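Local coordinates for beta-1,4-galactanase (Thielavia heterothallica, PDB 1HJS), which hydrolyses beta-1,4-galactosidic linkages in type I arabinogalactans as a family 53 glycoside hydrolase of clan GH-A, at residues 314-319 / 324-329. Residues are numbered along the deposited sequence; the frame is centred on the assembly and turned at random.
Sequences TMFSQS and SSLSVF
Met315 reaches from the irregular chain 314-319 into the 3-10 turns of 324-329 and does most of the touching through its terminal methyl. The chain runs extended through chi2 and then bends at SD (chi3 82°), which sets CE 3.4 Å from the backbone O of Ser325 and 3.5 Å from its OG. That carbonyl is already used within the 3-10 segment, where Val328 N donates to Ser325 O over 3.0 Å, and the Ser325 hydroxyl is hydrogen-bonded to Gln273, so the methyl lies against polar atoms that have partners. Two apolar neighbours stand farther off: Val328 CG1 and Phe329 CE2, each 4.3 Å from CE; Val328 CG1 also lies over one face of the Phe329 ring. A second touch forms beside the first. Leu326 swings CG away from its own backbone N (chi1 -159°), and CD2 meets the Phe316 ring obliquely, 3.6 Å from CZ. Past Phe316 the two segments part; Ser317 turns to Ser319, their OG atoms hydrogen-bonded at 2.8 Å, and Gln318 and Ser319 are exposed. No hydrogen bond joins the two segments directly, though the Met315 backbone is bonded to Leu323 just before the 3-10 turns. The contact belongs to the C-terminal chain that follows the last strand of the TIM barrel: Met315 also rests on Ile277 of helix 270-285 and, like Phe329, on Tyr295 of strand 290-296, while Phe316 and Leu326 pack on helix 32-38.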
ATOM      1  N   THR A 314      -6.429 -10.823  10.107  1.00 12.52           N
ATOM      2  CA  THR A 314      -5.545 -10.086  11.002  1.00 12.28           C
ATOM      3  C   THR A 314      -4.433 -10.968  11.559  1.00 12.75           C
ATOM      4  O   THR A 314      -4.453 -12.193  11.406  1.00 12.26           O
ATOM      5  CB  THR A 314      -6.331  -9.460  12.179  1.00 12.40           C
ATOM      6  OG1 THR A 314      -6.893 -10.497  12.994  1.00 12.84           O
ATOM      7  CG2 THR A 314      -7.446  -8.568  11.654  1.00 11.93           C
ATOM      8  N   MET A 315      -3.454 -10.330  12.195  1.00 12.40           N
ATOM      9  CA  MET A 315      -2.327 -11.033  12.795  1.00 11.96           C
ATOM     10  C   MET A 315      -2.287 -10.753  14.297  1.00 12.35           C
ATOM     11  O   MET A 315      -1.242 -10.874  14.936  1.00 11.86           O
ATOM     12  CB  MET A 315      -1.020 -10.586  12.133  1.00 12.87           C
ATOM     13  CG  MET A 315      -0.968 -10.879  10.631  1.00 12.48           C
ATOM     14  SD  MET A 315       0.588 -10.389   9.858  1.00 13.82           S
ATOM     15  CE  MET A 315       1.625 -11.800  10.272  1.00 12.63           C
ATOM     16  N   PHE A 316      -3.438 -10.366  14.840  1.00 12.29           N
ATOM     17  CA  PHE A 316      -3.590 -10.069  16.264  1.00 13.23           C
ATOM     18  C   PHE A 316      -4.868 -10.735  16.764  1.00 13.62           C
ATOM     19  O   PHE A 316      -5.823 -10.896  16.004  1.00 13.12           O
ATOM     20  CB  PHE A 316      -3.702  -8.557  16.499  1.00 12.76           C
ATOM     21  CG  PHE A 316      -2.392  -7.826  16.422  1.00 12.48           C
ATOM     22  CD1 PHE A 316      -1.746  -7.646  15.204  1.00 12.43           C
ATOM     23  CD2 PHE A 316      -1.800  -7.324  17.577  1.00 12.80           C
ATOM     24  CE1 PHE A 316      -0.527  -6.977  15.133  1.00 12.64           C
ATOM     25  CE2 PHE A 316      -0.580  -6.652  17.521  1.00 12.99           C
ATOM     26  CZ  PHE A 316       0.061  -6.477  16.295  1.00 13.38           C
ATOM     27  N   SER A 317      -4.890 -11.114  18.039  1.00 14.52           N
ATOM     28  CA  SER A 317      -6.079 -11.742  18.612  1.00 16.21           C
ATOM     29  C   SER A 317      -7.157 -10.676  18.749  1.00 17.20           C
ATOM     30  O   SER A 317      -6.881  -9.485  18.608  1.00 16.98           O
ATOM     31  CB  SER A 317      -5.775 -12.319  19.999  1.00 15.92           C
ATOM     32  OG  SER A 317      -5.605 -11.282  20.943  1.00 16.46           O
ATOM     33  N   GLN A 318      -8.383 -11.097  19.036  1.00 18.25           N
ATOM     34  CA  GLN A 318      -9.470 -10.139  19.185  1.00 20.02           C
ATOM     35  C   GLN A 318      -9.312  -9.278  20.432  1.00 20.16           C
ATOM     36  O   GLN A 318     -10.030  -8.296  20.607  1.00 20.99           O
ATOM     37  CB  GLN A 318     -10.818 -10.861  19.189  1.00 21.64           C
ATOM     38  CG  GLN A 318     -11.236 -11.338  17.805  1.00 23.70           C
ATOM     39  CD  GLN A 318     -11.393 -10.188  16.813  1.00 25.24           C
ATOM     40  OE1 GLN A 318     -12.279  -9.345  16.961  1.00 26.83           O
ATOM     41  NE2 GLN A 318     -10.529 -10.147  15.804  1.00 24.57           N
ATOM     42  N   SER A 319      -8.362  -9.636  21.290  1.00 20.32           N
ATOM     43  CA  SER A 319      -8.108  -8.860  22.500  1.00 20.76           C
ATOM     44  C   SER A 319      -6.948  -7.895  22.253  1.00 20.32           C
ATOM     45  O   SER A 319      -6.570  -7.126  23.138  1.00 20.86           O
ATOM     46  CB  SER A 319      -7.787  -9.781  23.683  1.00 20.70           C
ATOM     47  OG  SER A 319      -6.571 -10.477  23.482  1.00 23.66           O
ATOM     48  N   SER A 324       1.580 -15.313  16.853  1.00 16.25           N
ATOM     49  CA  SER A 324       2.913 -15.833  16.568  1.00 16.98           C
ATOM     50  C   SER A 324       3.390 -15.534  15.146  1.00 16.58           C
ATOM     51  O   SER A 324       4.592 -15.497  14.884  1.00 16.50           O
ATOM     52  CB  SER A 324       2.934 -17.345  16.797  1.00 16.98           C
ATOM     53  OG  SER A 324       2.010 -17.987  15.936  1.00 19.00           O
ATOM     54  N   SER A 325       2.453 -15.328  14.231  1.00 15.61           N
ATOM     55  CA  SER A 325       2.809 -15.061  12.842  1.00 15.24           C
ATOM     56  C   SER A 325       3.499 -13.713  12.612  1.00 14.81           C
ATOM     57  O   SER A 325       4.204 -13.538  11.623  1.00 14.14           O
ATOM     58  CB  SER A 325       1.558 -15.144  11.969  1.00 15.03           C
ATOM     59  OG  SER A 325       0.545 -14.294  12.480  1.00 14.93           O
ATOM     60  N   LEU A 326       3.311 -12.769  13.527  1.00 14.75           N
ATOM     61  CA  LEU A 326       3.900 -11.441  13.372  1.00 14.23           C
ATOM     62  C   LEU A 326       5.429 -11.461  13.310  1.00 14.36           C
ATOM     63  O   LEU A 326       6.043 -10.568  12.722  1.00 13.98           O
ATOM     64  CB  LEU A 326       3.433 -10.520  14.512  1.00 14.05           C
ATOM     65  CG  LEU A 326       3.538  -9.009  14.258  1.00 13.33           C
ATOM     66  CD1 LEU A 326       2.663  -8.607  13.072  1.00 13.42           C
ATOM     67  CD2 LEU A 326       3.136  -8.253  15.506  1.00 12.66           C
ATOM     68  N   SER A 327       6.046 -12.477  13.905  1.00 13.84           N
ATOM     69  CA  SER A 327       7.503 -12.569  13.900  1.00 14.48           C
ATOM     70  C   SER A 327       8.075 -12.919  12.528  1.00 14.25           C
ATOM     71  O   SER A 327       9.292 -12.936  12.347  1.00 14.03           O
ATOM     72  CB  SER A 327       7.976 -13.607  14.924  1.00 14.72           C
ATOM     73  OG  SER A 327       7.542 -14.907  14.558  1.00 15.47           O
ATOM     74  N   VAL A 328       7.201 -13.201  11.566  1.00 13.89           N
ATOM     75  CA  VAL A 328       7.647 -13.551  10.222  1.00 13.92           C
ATOM     76  C   VAL A 328       8.520 -12.448   9.629  1.00 14.12           C
ATOM     77  O   VAL A 328       9.427 -12.711   8.840  1.00 13.40           O
ATOM     78  CB  VAL A 328       6.440 -13.809   9.278  1.00 13.89           C
ATOM     79  CG1 VAL A 328       5.683 -12.515   9.017  1.00 13.09           C
ATOM     80  CG2 VAL A 328       6.924 -14.426   7.970  1.00 13.84           C
ATOM     81  N   PHE A 329       8.258 -11.207  10.025  1.00 14.86           N
ATOM     82  CA  PHE A 329       9.026 -10.080   9.510  1.00 15.54           C
ATOM     83  C   PHE A 329      10.488 -10.094   9.947  1.00 16.68           C
ATOM     84  O   PHE A 329      11.301  -9.303   9.463  1.00 16.53           O
ATOM     85  CB  PHE A 329       8.334  -8.778   9.903  1.00 15.02           C
ATOM     86  CG  PHE A 329       6.985  -8.618   9.268  1.00 14.60           C
ATOM     87  CD1 PHE A 329       6.875  -8.311   7.911  1.00 14.88           C
ATOM     88  CD2 PHE A 329       5.828  -8.841  10.001  1.00 14.53           C
ATOM     89  CE1 PHE A 329       5.629  -8.233   7.297  1.00 14.39           C
ATOM     90  CE2 PHE A 329       4.577  -8.767   9.399  1.00 15.26           C
ATOM     91  CZ  PHE A 329       4.478  -8.462   8.039  1.00 15.02           C
TER